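PDB 5J7O: major capsid protein from Faustovirus, which forms the trimeric, double jelly-roll building block of the capsid of this large double-stranded DNA virus. Local coordinates for residues B[183-188]-B[293-298]; B[118-123]-B[338-343]; B[534-539]-B[569-574]. All coordinates share one frame; numbering follows the deposited sequence.

Contact 1: B[183-188]-B[293-298]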
ATOM      1  N   LEU B 183      -6.349  18.764  -9.654  1.00 32.10           N
ATOM      2  CA  LEU B 183      -7.151  19.303  -8.564  1.00 33.18           C
ATOM      3  C   LEU B 183      -6.941  20.802  -8.403  1.00 33.37           C
ATOM      4  O   LEU B 183      -7.895  21.533  -8.119  1.00 32.56           O
ATOM      5  CB  LEU B 183      -6.830  18.574  -7.261  1.00 32.45           C
ATOM      6  CG  LEU B 183      -7.163  17.083  -7.236  1.00 32.07           C
ATOM      7  CD1 LEU B 183      -6.985  16.520  -5.839  1.00 31.06           C
ATOM      8  CD2 LEU B 183      -8.576  16.839  -7.743  1.00 31.57           C
ATOM      9  N   ARG B 184      -5.706  21.281  -8.580  1.00 32.82           N
ATOM     10  CA  ARG B 184      -5.456  22.712  -8.453  1.00 32.41           C
ATOM     11  C   ARG B 184      -5.851  23.475  -9.709  1.00 35.50           C
ATOM     12  O   ARG B 184      -6.186  24.661  -9.624  1.00 37.64           O
ATOM     13  CB  ARG B 184      -3.983  22.979  -8.141  1.00 30.62           C
ATOM     14  CG  ARG B 184      -3.761  24.309  -7.441  1.00 30.66           C
ATOM     15  CD  ARG B 184      -2.293  24.615  -7.208  1.00 28.95           C
ATOM     16  NE  ARG B 184      -2.141  25.706  -6.249  1.00 30.70           N
ATOM     17  CZ  ARG B 184      -0.999  26.336  -5.998  1.00 30.99           C
ATOM     18  NH1 ARG B 184       0.107  25.994  -6.643  1.00 32.07           N
ATOM     19  NH2 ARG B 184      -0.966  27.316  -5.105  1.00 32.93           N
ATOM     20  N   LEU B 185      -5.816  22.815 -10.871  1.00 35.40           N
ATOM     21  CA  LEU B 185      -6.070  23.504 -12.132  1.00 37.48           C
ATOM     22  C   LEU B 185      -7.435  24.178 -12.135  1.00 39.91           C
ATOM     23  O   LEU B 185      -7.592  25.276 -12.682  1.00 39.41           O
ATOM     24  CB  LEU B 185      -5.962  22.522 -13.297  1.00 36.31           C
ATOM     25  CG  LEU B 185      -6.143  23.131 -14.687  1.00 36.81           C
ATOM     26  CD1 LEU B 185      -4.973  24.042 -15.024  1.00 37.51           C
ATOM     27  CD2 LEU B 185      -6.303  22.046 -15.732  1.00 35.39           C
ATOM     28  N   PHE B 186      -8.431  23.543 -11.526  1.00 40.31           N
ATOM     29  CA  PHE B 186      -9.786  24.086 -11.485  1.00 39.24           C
ATOM     30  C   PHE B 186      -9.934  24.901 -10.207  1.00 39.00           C
ATOM     31  O   PHE B 186     -10.206  24.353  -9.135  1.00 37.39           O
ATOM     32  CB  PHE B 186     -10.822  22.969 -11.564  1.00 39.04           C
ATOM     33  CG  PHE B 186     -10.876  22.278 -12.901  1.00 38.23           C
ATOM     34  CD1 PHE B 186     -10.077  22.696 -13.953  1.00 38.12           C
ATOM     35  CD2 PHE B 186     -11.739  21.215 -13.105  1.00 39.14           C
ATOM     36  CE1 PHE B 186     -10.132  22.063 -15.180  1.00 38.43           C
ATOM     37  CE2 PHE B 186     -11.799  20.578 -14.330  1.00 39.90           C
ATOM     38  CZ  PHE B 186     -10.995  21.003 -15.369  1.00 38.90           C
ATOM     39  N   LYS B 187      -9.738  26.217 -10.319  1.00 40.48           N
ATOM     40  CA  LYS B 187      -9.995  27.104  -9.190  1.00 42.42           C
ATOM     41  C   LYS B 187     -11.436  26.981  -8.721  1.00 44.46           C
ATOM     42  O   LYS B 187     -11.701  26.744  -7.537  1.00 45.23           O
ATOM     43  CB  LYS B 187      -9.689  28.552  -9.573  1.00 43.55           C
ATOM     44  CG  LYS B 187      -8.218  28.892  -9.670  1.00 46.70           C
ATOM     45  CD  LYS B 187      -8.041  30.369  -9.980  1.00 49.46           C
ATOM     46  CE  LYS B 187      -8.828  31.230  -9.003  1.00 51.63           C
ATOM     47  NZ  LYS B 187      -8.813  32.669  -9.382  1.00 53.34           N
ATOM     48  N   ARG B 188     -12.385  27.151  -9.639  1.00 45.55           N
ATOM     49  CA  ARG B 188     -13.801  27.013  -9.343  1.00 47.14           C
ATOM     50  C   ARG B 188     -14.463  26.190 -10.439  1.00 45.05           C
ATOM     51  O   ARG B 188     -14.056  26.232 -11.603  1.00 45.65           O
ATOM     52  CB  ARG B 188     -14.495  28.382  -9.223  1.00 52.18           C
ATOM     53  CG  ARG B 188     -13.679  29.437  -8.484  1.00 57.21           C
ATOM     54  CD  ARG B 188     -14.543  30.593  -8.008  1.00 61.25           C
ATOM     55  NE  ARG B 188     -15.254  30.267  -6.774  1.00 64.69           N
ATOM     56  CZ  ARG B 188     -14.762  30.467  -5.555  1.00 65.94           C
ATOM     57  NH1 ARG B 188     -13.553  30.989  -5.403  1.00 66.62           N
ATOM     58  NH2 ARG B 188     -15.478  30.141  -4.487  1.00 65.49           N
ATOM     59  N   LEU B 293       0.756  16.498 -20.822  1.00 35.50           N
ATOM     60  CA  LEU B 293      -0.026  16.020 -19.690  1.00 34.79           C
ATOM     61  C   LEU B 293      -1.491  15.909 -20.093  1.00 32.50           C
ATOM     62  O   LEU B 293      -2.110  16.903 -20.487  1.00 29.25           O
ATOM     63  CB  LEU B 293       0.142  16.954 -18.495  1.00 35.41           C
ATOM     64  CG  LEU B 293      -0.472  16.469 -17.180  1.00 34.93           C
ATOM     65  CD1 LEU B 293       0.127  15.131 -16.776  1.00 32.59           C
ATOM     66  CD2 LEU B 293      -0.273  17.500 -16.080  1.00 35.76           C
ATOM     67  N   ASN B 294      -2.041  14.703 -19.995  1.00 33.57           N
ATOM     68  CA  ASN B 294      -3.438  14.438 -20.316  1.00 34.33           C
ATOM     69  C   ASN B 294      -4.167  14.044 -19.041  1.00 36.50           C
ATOM     70  O   ASN B 294      -3.785  13.075 -18.376  1.00 38.57           O
ATOM     71  CB  ASN B 294      -3.563  13.340 -21.371  1.00 34.67           C
ATOM     72  CG  ASN B 294      -3.150  13.810 -22.749  1.00 37.66           C
ATOM     73  OD1 ASN B 294      -3.976  14.290 -23.525  1.00 38.33           O
ATOM     74  ND2 ASN B 294      -1.867  13.675 -23.061  1.00 40.82           N
ATOM     75  N   MET B 295      -5.211  14.794 -18.705  1.00 37.64           N
ATOM     76  CA  MET B 295      -5.992  14.551 -17.505  1.00 37.15           C
ATOM     77  C   MET B 295      -7.465  14.436 -17.868  1.00 36.85           C
ATOM     78  O   MET B 295      -7.948  15.095 -18.792  1.00 38.38           O
ATOM     79  CB  MET B 295      -5.793  15.672 -16.473  1.00 39.13           C
ATOM     80  CG  MET B 295      -4.345  15.863 -16.044  1.00 41.48           C
ATOM     81  SD  MET B 295      -4.105  17.223 -14.883  1.00 40.81           S
ATOM     82  CE  MET B 295      -4.582  18.628 -15.885  1.00 39.93           C
ATOM     83  N   PHE B 296      -8.168  13.574 -17.140  1.00 35.13           N
ATOM     84  CA  PHE B 296      -9.624  13.472 -17.185  1.00 32.92           C
ATOM     85  C   PHE B 296     -10.108  13.795 -15.776  1.00 32.53           C
ATOM     86  O   PHE B 296     -10.239  12.905 -14.933  1.00 31.57           O
ATOM     87  CB  PHE B 296     -10.085  12.086 -17.647  1.00 31.20           C
ATOM     88  CG  PHE B 296     -10.163  11.935 -19.141  1.00 30.17           C
ATOM     89  CD1 PHE B 296      -9.021  11.700 -19.886  1.00 30.48           C
ATOM     90  CD2 PHE B 296     -11.380  12.018 -19.798  1.00 29.75           C
ATOM     91  CE1 PHE B 296      -9.089  11.556 -21.261  1.00 29.23           C
ATOM     92  CE2 PHE B 296     -11.456  11.874 -21.171  1.00 29.65           C
ATOM     93  CZ  PHE B 296     -10.309  11.642 -21.904  1.00 30.18           C
ATOM     94  N   VAL B 297     -10.362  15.075 -15.521  1.00 32.62           N
ATOM     95  CA  VAL B 297     -10.728  15.542 -14.189  1.00 31.99           C
ATOM     96  C   VAL B 297     -12.228  15.350 -13.993  1.00 34.61           C
ATOM     97  O   VAL B 297     -13.027  15.994 -14.690  1.00 36.08           O
ATOM     98  CB  VAL B 297     -10.330  17.010 -13.978  1.00 29.09           C
ATOM     99  CG1 VAL B 297     -10.663  17.452 -12.562  1.00 26.58           C
ATOM    100  CG2 VAL B 297      -8.848  17.201 -14.263  1.00 28.80           C
ATOM    101  N   PRO B 298     -12.650  14.491 -13.071  1.00 34.41           N
ATOM    102  CA  PRO B 298     -14.085  14.315 -12.834  1.00 36.11           C
ATOM    103  C   PRO B 298     -14.679  15.522 -12.127  1.00 37.73           C
ATOM    104  O   PRO B 298     -14.030  16.175 -11.306  1.00 38.54           O
ATOM    105  CB  PRO B 298     -14.152  13.067 -11.943  1.00 34.69           C
ATOM    106  CG  PRO B 298     -12.780  12.438 -12.027  1.00 33.31           C
ATOM    107  CD  PRO B 298     -11.841  13.572 -12.256  1.00 32.10           C
TER

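Contact 2: B[118-123]-B[338-343]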
ATOM      1  N   THR B 118      22.024  30.287 -17.348  1.00 42.11           N
ATOM      2  CA  THR B 118      23.461  30.223 -17.130  1.00 42.14           C
ATOM      3  C   THR B 118      23.758  29.556 -15.797  1.00 42.57           C
ATOM      4  O   THR B 118      22.890  29.433 -14.928  1.00 42.21           O
ATOM      5  CB  THR B 118      24.111  31.614 -17.160  1.00 41.15           C
ATOM      6  OG1 THR B 118      23.341  32.523 -16.363  1.00 39.81           O
ATOM      7  CG2 THR B 118      24.201  32.136 -18.583  1.00 40.47           C
ATOM      8  N   VAL B 119      25.003  29.121 -15.648  1.00 42.23           N
ATOM      9  CA  VAL B 119      25.474  28.616 -14.356  1.00 41.17           C
ATOM     10  C   VAL B 119      25.706  29.802 -13.419  1.00 41.03           C
ATOM     11  O   VAL B 119      26.442  30.734 -13.783  1.00 40.43           O
ATOM     12  CB  VAL B 119      26.754  27.798 -14.535  1.00 41.34           C
ATOM     13  CG1 VAL B 119      27.258  27.288 -13.195  1.00 38.97           C
ATOM     14  CG2 VAL B 119      26.515  26.637 -15.493  1.00 42.05           C
ATOM     15  N   PRO B 120      25.106  29.819 -12.229  1.00 41.27           N
ATOM     16  CA  PRO B 120      25.242  30.995 -11.356  1.00 40.93           C
ATOM     17  C   PRO B 120      26.649  31.177 -10.806  1.00 41.05           C
ATOM     18  O   PRO B 120      27.533  30.345 -11.036  1.00 42.40           O
ATOM     19  CB  PRO B 120      24.238  30.708 -10.233  1.00 40.32           C
ATOM     20  CG  PRO B 120      24.144  29.219 -10.194  1.00 39.81           C
ATOM     21  CD  PRO B 120      24.276  28.764 -11.622  1.00 40.45           C
ATOM     22  N   ALA B 121      26.864  32.270 -10.080  1.00 41.10           N
ATOM     23  CA  ALA B 121      28.164  32.530  -9.484  1.00 42.41           C
ATOM     24  C   ALA B 121      28.437  31.553  -8.347  1.00 43.76           C
ATOM     25  O   ALA B 121      27.523  31.093  -7.657  1.00 43.38           O
ATOM     26  CB  ALA B 121      28.243  33.969  -8.971  1.00 41.70           C
ATOM     27  N   LEU B 122      29.716  31.238  -8.160  1.00 44.09           N
ATOM     28  CA  LEU B 122      30.127  30.320  -7.113  1.00 42.38           C
ATOM     29  C   LEU B 122      29.847  30.921  -5.735  1.00 40.97           C
ATOM     30  O   LEU B 122      29.740  32.140  -5.588  1.00 39.32           O
ATOM     31  CB  LEU B 122      31.612  29.997  -7.257  1.00 43.22           C
ATOM     32  CG  LEU B 122      31.983  29.124  -8.455  1.00 44.58           C
ATOM     33  CD1 LEU B 122      33.414  29.387  -8.884  1.00 46.09           C
ATOM     34  CD2 LEU B 122      31.780  27.650  -8.131  1.00 44.53           C
ATOM     35  N   PRO B 123      29.710  30.079  -4.713  1.00 42.49           N
ATOM     36  CA  PRO B 123      29.483  30.596  -3.359  1.00 42.99           C
ATOM     37  C   PRO B 123      30.699  31.350  -2.841  1.00 44.56           C
ATOM     38  O   PRO B 123      31.805  31.263  -3.377  1.00 45.19           O
ATOM     39  CB  PRO B 123      29.216  29.335  -2.529  1.00 43.39           C
ATOM     40  CG  PRO B 123      28.845  28.283  -3.527  1.00 43.98           C
ATOM     41  CD  PRO B 123      29.630  28.610  -4.759  1.00 43.37           C
ATOM     42  N   GLY B 338      18.010  21.222 -12.581  1.00 31.80           N
ATOM     43  CA  GLY B 338      18.278  20.280 -13.652  1.00 29.68           C
ATOM     44  C   GLY B 338      19.568  19.520 -13.432  1.00 30.02           C
ATOM     45  O   GLY B 338      19.894  19.122 -12.307  1.00 25.88           O
ATOM     46  N   ASN B 339      20.314  19.322 -14.516  1.00 32.93           N
ATOM     47  CA  ASN B 339      21.580  18.589 -14.463  1.00 33.59           C
ATOM     48  C   ASN B 339      22.727  19.529 -14.085  1.00 37.34           C
ATOM     49  O   ASN B 339      23.708  19.699 -14.809  1.00 41.48           O
ATOM     50  CB  ASN B 339      21.843  17.894 -15.794  1.00 32.30           C
ATOM     51  CG  ASN B 339      22.965  16.878 -15.709  1.00 34.04           C
ATOM     52  OD1 ASN B 339      23.250  16.340 -14.640  1.00 36.28           O
ATOM     53  ND2 ASN B 339      23.611  16.612 -16.838  1.00 35.10           N
ATOM     54  N   LEU B 340      22.579  20.148 -12.916  1.00 35.97           N
ATOM     55  CA  LEU B 340      23.581  21.068 -12.387  1.00 35.25           C
ATOM     56  C   LEU B 340      23.605  20.914 -10.875  1.00 35.61           C
ATOM     57  O   LEU B 340      22.578  21.109 -10.218  1.00 35.64           O
ATOM     58  CB  LEU B 340      23.267  22.513 -12.782  1.00 33.74           C
ATOM     59  CG  LEU B 340      24.279  23.587 -12.377  1.00 33.82           C
ATOM     60  CD1 LEU B 340      25.569  23.445 -13.172  1.00 34.84           C
ATOM     61  CD2 LEU B 340      23.681  24.975 -12.554  1.00 33.84           C
ATOM     62  N   PHE B 341      24.767  20.565 -10.327  1.00 35.62           N
ATOM     63  CA  PHE B 341      24.898  20.255  -8.912  1.00 35.43           C
ATOM     64  C   PHE B 341      26.052  21.039  -8.309  1.00 37.47           C
ATOM     65  O   PHE B 341      27.109  21.182  -8.930  1.00 39.99           O
ATOM     66  CB  PHE B 341      25.126  18.754  -8.694  1.00 35.29           C
ATOM     67  CG  PHE B 341      24.124  17.882  -9.393  1.00 33.86           C
ATOM     68  CD1 PHE B 341      22.943  17.522  -8.766  1.00 34.02           C
ATOM     69  CD2 PHE B 341      24.362  17.423 -10.678  1.00 32.60           C
ATOM     70  CE1 PHE B 341      22.019  16.720  -9.408  1.00 34.54           C
ATOM     71  CE2 PHE B 341      23.442  16.622 -11.325  1.00 33.83           C
ATOM     72  CZ  PHE B 341      22.268  16.270 -10.689  1.00 33.86           C
ATOM     73  N   LEU B 342      25.843  21.541  -7.095  1.00 38.24           N
ATOM     74  CA  LEU B 342      26.891  22.216  -6.341  1.00 39.08           C
ATOM     75  C   LEU B 342      27.673  21.179  -5.545  1.00 40.09           C
ATOM     76  O   LEU B 342      27.116  20.518  -4.662  1.00 40.72           O
ATOM     77  CB  LEU B 342      26.301  23.271  -5.406  1.00 39.33           C
ATOM     78  CG  LEU B 342      27.300  23.950  -4.464  1.00 39.82           C
ATOM     79  CD1 LEU B 342      28.178  24.938  -5.217  1.00 38.10           C
ATOM     80  CD2 LEU B 342      26.587  24.629  -3.306  1.00 39.57           C
ATOM     81  N   GLN B 343      28.957  21.037  -5.858  1.00 41.92           N
ATOM     82  CA  GLN B 343      29.829  20.104  -5.156  1.00 44.70           C
ATOM     83  C   GLN B 343      30.492  20.823  -3.989  1.00 45.25           C
ATOM     84  O   GLN B 343      31.218  21.802  -4.190  1.00 49.20           O
ATOM     85  CB  GLN B 343      30.879  19.528  -6.106  1.00 47.37           C
ATOM     86  CG  GLN B 343      31.905  18.635  -5.429  1.00 50.81           C
ATOM     87  CD  GLN B 343      32.878  18.022  -6.414  1.00 53.73           C
ATOM     88  OE1 GLN B 343      32.782  18.245  -7.620  1.00 55.15           O
ATOM     89  NE2 GLN B 343      33.822  17.241  -5.905  1.00 55.60           N
TER

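Contact 3: B[534-539]-B[569-574]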
ATOM      1  N   ILE B 534     -25.610  25.703  21.571  1.00 58.77           N
ATOM      2  CA  ILE B 534     -25.747  24.291  21.890  1.00 56.62           C
ATOM      3  C   ILE B 534     -24.478  23.571  21.461  1.00 55.08           C
ATOM      4  O   ILE B 534     -23.951  23.813  20.370  1.00 55.30           O
ATOM      5  CB  ILE B 534     -26.993  23.680  21.213  1.00 55.59           C
ATOM      6  CG1 ILE B 534     -28.258  24.236  21.869  1.00 57.13           C
ATOM      7  CG2 ILE B 534     -26.961  22.160  21.277  1.00 53.43           C
ATOM      8  CD1 ILE B 534     -29.517  23.989  21.086  1.00 57.76           C
ATOM      9  N   GLU B 535     -23.983  22.696  22.330  1.00 53.25           N
ATOM     10  CA  GLU B 535     -22.753  21.956  22.080  1.00 52.17           C
ATOM     11  C   GLU B 535     -23.087  20.704  21.277  1.00 52.79           C
ATOM     12  O   GLU B 535     -23.722  19.778  21.789  1.00 58.48           O
ATOM     13  CB  GLU B 535     -22.070  21.600  23.397  1.00 53.19           C
ATOM     14  CG  GLU B 535     -20.571  21.394  23.287  1.00 53.76           C
ATOM     15  CD  GLU B 535     -19.921  21.179  24.639  1.00 55.53           C
ATOM     16  OE1 GLU B 535     -20.214  20.149  25.284  1.00 56.15           O
ATOM     17  OE2 GLU B 535     -19.130  22.046  25.063  1.00 56.48           O
ATOM     18  N   LEU B 536     -22.677  20.687  20.010  1.00 46.96           N
ATOM     19  CA  LEU B 536     -22.764  19.480  19.201  1.00 43.64           C
ATOM     20  C   LEU B 536     -21.480  18.669  19.267  1.00 42.81           C
ATOM     21  O   LEU B 536     -21.515  17.443  19.109  1.00 43.84           O
ATOM     22  CB  LEU B 536     -23.085  19.845  17.750  1.00 41.75           C
ATOM     23  CG  LEU B 536     -24.300  20.764  17.608  1.00 40.78           C
ATOM     24  CD1 LEU B 536     -24.526  21.155  16.159  1.00 40.36           C
ATOM     25  CD2 LEU B 536     -25.541  20.100  18.188  1.00 40.16           C
ATOM     26  N   TYR B 537     -20.353  19.336  19.503  1.00 41.42           N
ATOM     27  CA  TYR B 537     -19.082  18.684  19.788  1.00 40.30           C
ATOM     28  C   TYR B 537     -18.383  19.484  20.871  1.00 42.03           C
ATOM     29  O   TYR B 537     -18.136  20.682  20.694  1.00 42.92           O
ATOM     30  CB  TYR B 537     -18.198  18.595  18.541  1.00 37.47           C
ATOM     31  CG  TYR B 537     -18.515  17.435  17.633  1.00 36.07           C
ATOM     32  CD1 TYR B 537     -18.051  16.158  17.920  1.00 33.70           C
ATOM     33  CD2 TYR B 537     -19.268  17.616  16.482  1.00 35.77           C
ATOM     34  CE1 TYR B 537     -18.335  15.092  17.089  1.00 33.03           C
ATOM     35  CE2 TYR B 537     -19.557  16.557  15.645  1.00 35.03           C
ATOM     36  CZ  TYR B 537     -19.088  15.297  15.953  1.00 34.70           C
ATOM     37  OH  TYR B 537     -19.375  14.240  15.122  1.00 35.98           O
ATOM     38  N   ALA B 538     -18.069  18.834  21.987  1.00 40.26           N
ATOM     39  CA  ALA B 538     -17.265  19.475  23.012  1.00 40.35           C
ATOM     40  C   ALA B 538     -15.848  19.702  22.486  1.00 38.28           C
ATOM     41  O   ALA B 538     -15.493  19.305  21.372  1.00 37.51           O
ATOM     42  CB  ALA B 538     -17.256  18.635  24.286  1.00 31.60           C
ATOM     43  N   GLN B 539     -15.025  20.357  23.298  1.00 37.09           N
ATOM     44  CA  GLN B 539     -13.643  20.631  22.917  1.00 33.93           C
ATOM     45  C   GLN B 539     -12.856  19.328  22.962  1.00 32.88           C
ATOM     46  O   GLN B 539     -12.477  18.852  24.034  1.00 34.23           O
ATOM     47  CB  GLN B 539     -13.036  21.682  23.839  1.00 32.04           C
ATOM     48  CG  GLN B 539     -11.647  22.138  23.432  1.00 32.33           C
ATOM     49  CD  GLN B 539     -11.112  23.233  24.332  1.00 33.84           C
ATOM     50  OE1 GLN B 539     -11.771  23.642  25.288  1.00 35.86           O
ATOM     51  NE2 GLN B 539      -9.913  23.716  24.031  1.00 33.16           N
ATOM     52  N   LEU B 569     -15.959  16.668  10.629  1.00 31.69           N
ATOM     53  CA  LEU B 569     -16.988  16.896  11.639  1.00 31.85           C
ATOM     54  C   LEU B 569     -18.290  16.271  11.149  1.00 32.26           C
ATOM     55  O   LEU B 569     -18.948  16.817  10.260  1.00 33.59           O
ATOM     56  CB  LEU B 569     -17.168  18.390  11.904  1.00 32.74           C
ATOM     57  CG  LEU B 569     -15.935  19.295  11.974  1.00 33.32           C
ATOM     58  CD1 LEU B 569     -16.355  20.743  12.183  1.00 34.10           C
ATOM     59  CD2 LEU B 569     -14.988  18.856  13.073  1.00 31.92           C
ATOM     60  N   ASN B 570     -18.673  15.144  11.739  1.00 32.43           N
ATOM     61  CA  ASN B 570     -19.796  14.353  11.250  1.00 34.90           C
ATOM     62  C   ASN B 570     -21.061  14.640  12.050  1.00 37.80           C
ATOM     63  O   ASN B 570     -21.017  14.804  13.273  1.00 37.63           O
ATOM     64  CB  ASN B 570     -19.470  12.859  11.313  1.00 36.38           C
ATOM     65  CG  ASN B 570     -20.568  11.999  10.724  1.00 39.25           C
ATOM     66  OD1 ASN B 570     -21.402  12.473   9.953  1.00 41.41           O
ATOM     67  ND2 ASN B 570     -20.571  10.721  11.083  1.00 40.03           N
ATOM     68  N   PHE B 571     -22.196  14.687  11.345  1.00 39.04           N
ATOM     69  CA  PHE B 571     -23.497  14.894  11.969  1.00 39.52           C
ATOM     70  C   PHE B 571     -24.545  13.906  11.467  1.00 38.81           C
ATOM     71  O   PHE B 571     -25.724  14.042  11.818  1.00 40.88           O
ATOM     72  CB  PHE B 571     -23.985  16.329  11.737  1.00 39.98           C
ATOM     73  CG  PHE B 571     -22.973  17.375  12.094  1.00 41.18           C
ATOM     74  CD1 PHE B 571     -22.765  17.734  13.415  1.00 42.33           C
ATOM     75  CD2 PHE B 571     -22.228  18.000  11.109  1.00 42.46           C
ATOM     76  CE1 PHE B 571     -21.835  18.699  13.746  1.00 44.13           C
ATOM     77  CE2 PHE B 571     -21.296  18.965  11.433  1.00 44.08           C
ATOM     78  CZ  PHE B 571     -21.099  19.315  12.754  1.00 45.16           C
ATOM     79  N   CYS B 572     -24.153  12.930  10.654  1.00 36.51           N
ATOM     80  CA  CYS B 572     -25.054  11.892  10.179  1.00 37.10           C
ATOM     81  C   CYS B 572     -24.450  10.527  10.484  1.00 37.62           C
ATOM     82  O   CYS B 572     -23.257  10.403  10.774  1.00 37.27           O
ATOM     83  CB  CYS B 572     -25.330  12.022   8.675  1.00 37.66           C
ATOM     84  SG  CYS B 572     -23.883  11.766   7.626  1.00 38.42           S
ATOM     85  N   LEU B 573     -25.294   9.497  10.416  1.00 37.87           N
ATOM     86  CA  LEU B 573     -24.837   8.150  10.736  1.00 36.27           C
ATOM     87  C   LEU B 573     -24.086   7.503   9.581  1.00 36.65           C
ATOM     88  O   LEU B 573     -23.201   6.672   9.816  1.00 36.95           O
ATOM     89  CB  LEU B 573     -26.020   7.270  11.139  1.00 32.43           C
ATOM     90  CG  LEU B 573     -26.622   7.517  12.522  1.00 31.80           C
ATOM     91  CD1 LEU B 573     -27.791   6.577  12.767  1.00 30.08           C
ATOM     92  CD2 LEU B 573     -25.561   7.350  13.599  1.00 31.81           C
ATOM     93  N   TYR B 574     -24.413   7.857   8.341  1.00 36.93           N
ATOM     94  CA  TYR B 574     -23.842   7.201   7.164  1.00 38.39           C
ATOM     95  C   TYR B 574     -23.436   8.243   6.134  1.00 38.66           C
ATOM     96  O   TYR B 574     -24.087   8.405   5.094  1.00 38.35           O
ATOM     97  CB  TYR B 574     -24.835   6.194   6.580  1.00 38.52           C
ATOM     98  CG  TYR B 574     -25.320   5.203   7.609  1.00 38.36           C
ATOM     99  CD1 TYR B 574     -24.516   4.145   8.010  1.00 36.47           C
ATOM    100  CD2 TYR B 574     -26.571   5.335   8.196  1.00 39.55           C
ATOM    101  CE1 TYR B 574     -24.947   3.241   8.957  1.00 37.37           C
ATOM    102  CE2 TYR B 574     -27.012   4.435   9.145  1.00 40.61           C
ATOM    103  CZ  TYR B 574     -26.195   3.390   9.521  1.00 40.12           C
ATOM    104  OH  TYR B 574     -26.628   2.488  10.466  1.00 43.20           O
TER

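Contact 1: B[183-188]-B[293-298]
Val297 and Phe186 make the larger half of this contact, and the valine can be followed atom by atom. Val297 CB already lies 3.9 Å from CE2 of the Phe186 ring. One bond further, Val297 CG1 comes closer, 3.8 Å from the same Phe186 CE2, and it also meets CD2 of that ring. This branch stands anti to the valine nitrogen (chi1 -177°), which turns it toward the phenylalanine. The other branch stays with its own strand, where Val297 CG2 rests 4.1 Å from CB of Met295, two residues back on the same side. Ring and valine pass each other in opposite directions, with the methyl approaching the aromatic plane at a slant.

Met295 reaches over by a different route. Its chain runs straight through CG to SD and then bends at chi3 (-64°), which carries Met295 CE to within 3.8 Å of Leu185 CD2. That leucine methyl is shared, since CE1 of Phe186 lies 3.9 Å from Leu185 CD2. Leu185 and Phe186, where helix 181-185 gives way to strand 186-193, thus present one continuous apolar surface to the strand.

Residues alternate along strand 293-298: Met295 and Val297 face 183-188, while Phe296 looks the other way, stacking on His106 and packing against helix 216-225 and Gln543 of the second subunit. Val105 and Val107 of the neighbouring strand 99-109 also touch the Phe186 ring, and Val324 and Ile326 of strand 320-326 reach it from its own sheet. This is the packed interior between two antiparallel sheets of a beta sandwich, in keeping with the double jelly-roll fold of this protein and probably belonging to the jelly roll nearer the N terminus.

Contact 2: B[118-123]-B[338-343]
Between Pro120 and Pro123, both of which press on leucines of 338-343, the carbonyl O of Ala121 accepts a hydrogen bond from the hydroxyl of Tyr157, tying the loop to strand 149-158. All that passes directly between the two segments is apolar. Leu340 divides its two methyls: Leu340 CD1 lies 4.1 Å from Val119 CG2, with the valine's other branch almost as close, while Leu340 CD2 lies 3.9 Å from Pro120 CD. Its CG stands anti to the backbone nitrogen (chi1 -176°), which points the fork at the loop.

Strand 341-351, which begins just after Leu340, pairs with 149-158 in a mixed sheet well away from the centre of the chain, consistent with the long insertions that hexon-like capsid proteins carry on their jelly rolls. Ahead of it, Asn339 centres an inverse gamma turn, and its OD1 accepts from the backbone N of Gln160.

Two residues beyond Leu340, Leu342 uses a single methyl. Leu342 and Pro123 run past each other in opposite directions, with Leu342 CD1 3.8 Å from Pro123 CG, and the proline also touches Val138 of strand 138-142. Thr263 of the second subunit also packs on Leu342.

Contact 3: B[534-539]-B[569-574]
Tyr537 supplies the polar link of this contact and much of its apolar surface as well. CG of Tyr537 lies opposite the carbonyl carbon (chi1 -82°), which sends the ring across to Asn570 and Phe571. The hydroxyl donates to the carbonyl of Asn570 across a short 2.5 Å from Tyr537 OH to Asn570 O. The acceptor sits in the plane of the tyrosine ring, and the donor arrives in the carbonyl plane on a lone pair, at a C=O···O angle of 136°. The buried hydroxyl thus has a well-directed partner.

A second polar element holds the accepting segment in shape. OD1 of Asn570 takes the backbone N of Cys572 at 2.9 Å, closing an Asx turn, although that N-H comes from well above the amide's carbonyl plane. The Asn570 ND2 makes a weak bond to Cys572 O, an atom that also accepts from Tyr71 OH of the third subunit.

The nonpolar part centres on Phe571. Phe571 CE1 approaches the edge of the Tyr537 ring, 3.7 Å from Tyr537 CE2, with the two ring planes inclined at 66° in an oblique pairing. The same Phe571 CE1 lies 4.3 Å from Leu536 CB, which sits at the edge of the phenylalanine ring.

Leu536 and Tyr537 form a classic beta bulge opposite Val529, and both side chains turn toward 569-574. Within this chain strand 534-541 is outermost in one four-stranded sheet and 567-570 in another, probably the two sheets of the second jelly roll, so the contact joins two sheet margins. Helix 542-552 packs over the junction through Phe544, Tyr545 and Ile549, while Phe592 of strand 592-597 backs Phe571.

Contacts 1 and 3 are wholly buried, whereas in contact 2 the two prolines are partly exposed. The centre of contact 1 is about 15 Å from the centre of the chain, probably in the sandwich interior of one jelly roll, and its chemistry is purely apolar. Contact 3 probably belongs to the other jelly roll and joins sheet margins, where a directed hydrogen bond and an Asx turn supplement aromatic packing. Contact 2, also apolar, is the most peripheral: it pins an irregular loop to the start of a strand, and its centre is about 54 Å from that of contact 3, on the opposite side of the chain's centre. Each has another subunit of the trimer close by; contacts 2 and 3 both touch the third.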